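Local structure of CymD (6Z34) at residues H245-A257 and P266-M278. The protein forms an outer-membrane channel of the FadL family that probably takes up monoaromatic hydrocarbons by lateral diffusion into the membrane. Residues are numbered along the deposited sequence; the frame is centred on the assembly and turned at random.
Sequences HVGDLSGNADLTA and PLSGELKLHNFEM
Ala253 CB meets Leu271 CB, 3.6 Å away, on one face of the antiparallel hairpin of strands 249-257 and 266-273. Each faces a glycine across the pair, Ala253 opposite Gly269 and Leu271 opposite Gly251, so the two side chains reach diagonally into the hollows the glycines leave. Leu271 turns its CG away from the backbone N (chi1 -174°), which brings CD2 to 4.0 Å from Ala253 CB; Ala205 covers both residues, and Val314 and Phe316 pack on Leu271. Further along the same face Leu249 CB meets Leu273 CB at 4.1 Å, and beyond the paired strands Val246 CG1 lies 4.0 Å from Met278 CG, the two side chains crossing at about a right angle. The opposite face of the strands is mostly polar, with Ser250, Asp254, Ser268 and Lys272. Where the strands end, Asp248 and His274 point the same way, carboxylate and ring planes 82° apart. Lys272 CE lies over the rim of one imidazole face, Asn275 ND2 over the centre of the other, and ND1 is hydrogen-bonded to Glu313. Asp248 OD1 and Lys272 NZ, 4.4 Å apart, probably attract only weakly. The chemistry implies a two-sided hairpin: eight backbone hydrogen bonds, two weak, join strands with one apolar and one largely polar face.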
# COMPACT_ATOMS: atom_id res chain seq x y z
N HIS A 245 9.52 -1.42 -9.17
CA HIS A 245 10.95 -1.22 -8.95
C HIS A 245 11.18 0.15 -8.35
O HIS A 245 11.23 1.16 -9.06
CB HIS A 245 11.76 -1.39 -10.23
CG HIS A 245 13.21 -1.61 -9.95
ND1 HIS A 245 13.68 -1.90 -8.68
CD2 HIS A 245 14.30 -1.58 -10.75
CE1 HIS A 245 14.99 -2.04 -8.72
NE2 HIS A 245 15.39 -1.85 -9.96
N VAL A 246 11.37 0.20 -7.02
CA VAL A 246 11.51 1.51 -6.38
C VAL A 246 12.93 2.07 -6.50
O VAL A 246 13.10 3.29 -6.48
CB VAL A 246 11.10 1.50 -4.89
CG1 VAL A 246 9.81 0.71 -4.67
CG2 VAL A 246 12.20 1.01 -4.04
N GLY A 247 13.94 1.23 -6.64
CA GLY A 247 15.30 1.75 -6.75
C GLY A 247 15.86 2.29 -5.44
O GLY A 247 15.19 2.34 -4.40
N ASP A 248 17.12 2.71 -5.50
CA ASP A 248 17.91 3.01 -4.30
C ASP A 248 17.32 4.19 -3.52
O ASP A 248 17.31 5.32 -4.01
CB ASP A 248 19.36 3.30 -4.68
CG ASP A 248 20.04 2.14 -5.35
OD1 ASP A 248 19.64 0.98 -5.11
OD2 ASP A 248 20.99 2.39 -6.13
N LEU A 249 16.88 3.93 -2.29
CA LEU A 249 16.41 4.98 -1.39
C LEU A 249 17.60 5.61 -0.66
O LEU A 249 18.36 4.91 0.03
CB LEU A 249 15.40 4.41 -0.39
CG LEU A 249 14.11 3.84 -0.99
CD1 LEU A 249 14.26 2.39 -1.40
CD2 LEU A 249 12.93 4.00 -0.05
N SER A 250 17.76 6.93 -0.81
CA SER A 250 18.88 7.64 -0.20
C SER A 250 18.37 8.80 0.65
O SER A 250 17.24 9.27 0.49
CB SER A 250 19.88 8.15 -1.25
OG SER A 250 19.22 8.84 -2.29
N GLY A 251 19.22 9.24 1.57
CA GLY A 251 18.86 10.27 2.53
C GLY A 251 19.87 10.31 3.67
O GLY A 251 21.03 9.93 3.51
N ASN A 252 19.39 10.78 4.83
CA ASN A 252 20.23 11.04 5.99
C ASN A 252 19.77 10.21 7.17
O ASN A 252 18.59 9.86 7.29
CB ASN A 252 20.20 12.52 6.39
CG ASN A 252 20.69 13.41 5.29
OD1 ASN A 252 21.57 13.03 4.52
ND2 ASN A 252 20.11 14.60 5.19
N ALA A 253 20.71 9.92 8.06
CA ALA A 253 20.46 9.09 9.22
C ALA A 253 21.51 9.40 10.27
O ALA A 253 22.59 9.90 9.97
CB ALA A 253 20.50 7.60 8.88
N ASP A 254 21.16 9.10 11.52
CA ASP A 254 22.09 9.17 12.64
C ASP A 254 22.30 7.76 13.17
O ASP A 254 21.34 7.00 13.32
CB ASP A 254 21.56 10.08 13.75
CG ASP A 254 21.50 11.53 13.34
OD1 ASP A 254 22.50 12.03 12.78
OD2 ASP A 254 20.45 12.17 13.57
N LEU A 255 23.55 7.43 13.46
CA LEU A 255 23.91 6.21 14.18
C LEU A 255 24.45 6.63 15.53
O LEU A 255 25.52 7.22 15.61
CB LEU A 255 24.95 5.41 13.41
CG LEU A 255 25.29 4.08 14.07
CD1 LEU A 255 24.02 3.26 14.21
CD2 LEU A 255 26.34 3.34 13.26
N THR A 256 23.70 6.34 16.59
CA THR A 256 24.12 6.67 17.94
C THR A 256 24.69 5.42 18.61
O THR A 256 24.05 4.36 18.63
CB THR A 256 22.97 7.24 18.76
OG1 THR A 256 22.36 8.30 18.03
CG2 THR A 256 23.49 7.79 20.09
N ALA A 257 25.92 5.54 19.13
CA ALA A 257 26.51 4.51 19.97
C ALA A 257 26.08 4.76 21.41
O ALA A 257 26.28 5.85 21.94
CB ALA A 257 28.03 4.53 19.86
N PRO A 266 26.36 10.33 18.96
CA PRO A 266 25.69 10.26 17.66
C PRO A 266 26.67 10.59 16.55
O PRO A 266 27.49 11.50 16.67
CB PRO A 266 24.60 11.33 17.78
CG PRO A 266 25.19 12.36 18.71
CD PRO A 266 26.26 11.67 19.56
N LEU A 267 26.59 9.83 15.46
CA LEU A 267 27.31 10.13 14.23
C LEU A 267 26.30 10.38 13.11
O LEU A 267 25.37 9.59 12.93
CB LEU A 267 28.27 8.99 13.85
CG LEU A 267 29.32 8.63 14.89
CD1 LEU A 267 29.86 9.87 15.60
CD2 LEU A 267 28.77 7.62 15.88
N SER A 268 26.49 11.46 12.37
CA SER A 268 25.59 11.84 11.30
C SER A 268 26.19 11.46 9.95
O SER A 268 27.40 11.34 9.79
CB SER A 268 25.31 13.34 11.36
OG SER A 268 26.19 14.07 10.53
N GLY A 269 25.32 11.25 8.97
CA GLY A 269 25.80 10.89 7.65
C GLY A 269 24.67 10.50 6.73
O GLY A 269 23.49 10.72 7.02
N GLU A 270 25.07 9.92 5.60
CA GLU A 270 24.15 9.51 4.56
C GLU A 270 23.75 8.05 4.75
O GLU A 270 24.54 7.22 5.20
CB GLU A 270 24.78 9.72 3.18
CG GLU A 270 25.77 8.63 2.76
CD GLU A 270 25.76 8.35 1.25
OE1 GLU A 270 26.19 9.23 0.48
OE2 GLU A 270 25.32 7.25 0.85
N LEU A 271 22.50 7.76 4.42
CA LEU A 271 21.97 6.40 4.46
C LEU A 271 21.41 6.04 3.09
O LEU A 271 20.77 6.87 2.43
CB LEU A 271 20.87 6.26 5.52
CG LEU A 271 20.34 4.83 5.72
CD1 LEU A 271 21.39 3.98 6.44
CD2 LEU A 271 19.02 4.83 6.48
N LYS A 272 21.64 4.80 2.68
CA LYS A 272 21.13 4.28 1.43
C LYS A 272 20.49 2.92 1.70
O LYS A 272 21.13 2.05 2.30
CB LYS A 272 22.24 4.18 0.39
CG LYS A 272 21.88 3.38 -0.83
CD LYS A 272 23.12 2.79 -1.49
CE LYS A 272 22.75 1.78 -2.55
NZ LYS A 272 22.60 0.42 -1.97
N LEU A 273 19.23 2.76 1.29
CA LEU A 273 18.62 1.43 1.25
C LEU A 273 18.68 0.94 -0.19
O LEU A 273 18.56 1.73 -1.13
CB LEU A 273 17.17 1.44 1.73
CG LEU A 273 16.98 1.72 3.21
CD1 LEU A 273 15.67 1.13 3.67
CD2 LEU A 273 18.16 1.18 4.02
N HIS A 274 18.88 -0.36 -0.37
CA HIS A 274 19.24 -0.83 -1.70
C HIS A 274 18.07 -1.45 -2.45
O HIS A 274 17.42 -0.78 -3.27
CB HIS A 274 20.39 -1.83 -1.62
CG HIS A 274 21.06 -2.09 -2.93
ND1 HIS A 274 22.35 -2.55 -3.03
CD2 HIS A 274 20.61 -1.96 -4.20
CE1 HIS A 274 22.67 -2.69 -4.30
NE2 HIS A 274 21.63 -2.34 -5.04
N ASN A 275 17.83 -2.74 -2.22
CA ASN A 275 16.97 -3.56 -3.07
C ASN A 275 15.56 -3.62 -2.50
O ASN A 275 15.25 -4.46 -1.65
CB ASN A 275 17.55 -4.96 -3.26
CG ASN A 275 18.89 -4.95 -3.98
OD1 ASN A 275 19.01 -4.39 -5.07
ND2 ASN A 275 19.88 -5.60 -3.40
N PHE A 276 14.71 -2.73 -2.98
CA PHE A 276 13.28 -2.87 -2.84
C PHE A 276 12.69 -3.24 -4.19
O PHE A 276 13.19 -2.85 -5.25
CB PHE A 276 12.63 -1.59 -2.34
CG PHE A 276 12.38 -1.59 -0.88
CD1 PHE A 276 11.14 -1.24 -0.38
CD2 PHE A 276 13.40 -1.91 0.00
CE1 PHE A 276 10.90 -1.22 0.99
CE2 PHE A 276 13.18 -1.90 1.37
CZ PHE A 276 11.92 -1.56 1.87
N GLU A 277 11.62 -4.01 -4.13
CA GLU A 277 10.86 -4.37 -5.30
C GLU A 277 9.54 -4.85 -4.74
O GLU A 277 9.42 -6.03 -4.38
CB GLU A 277 11.56 -5.45 -6.13
CG GLU A 277 10.79 -5.90 -7.38
CD GLU A 277 11.64 -6.76 -8.31
OE1 GLU A 277 12.30 -7.69 -7.81
OE2 GLU A 277 11.62 -6.51 -9.54
N MET A 278 8.58 -3.95 -4.59
CA MET A 278 7.26 -4.38 -4.16
C MET A 278 6.80 -5.52 -5.06
O MET A 278 7.14 -5.55 -6.25
CB MET A 278 6.27 -3.22 -4.18
CG MET A 278 6.93 -1.92 -3.82
SD MET A 278 5.70 -0.75 -3.29
CE MET A 278 5.48 -1.16 -1.56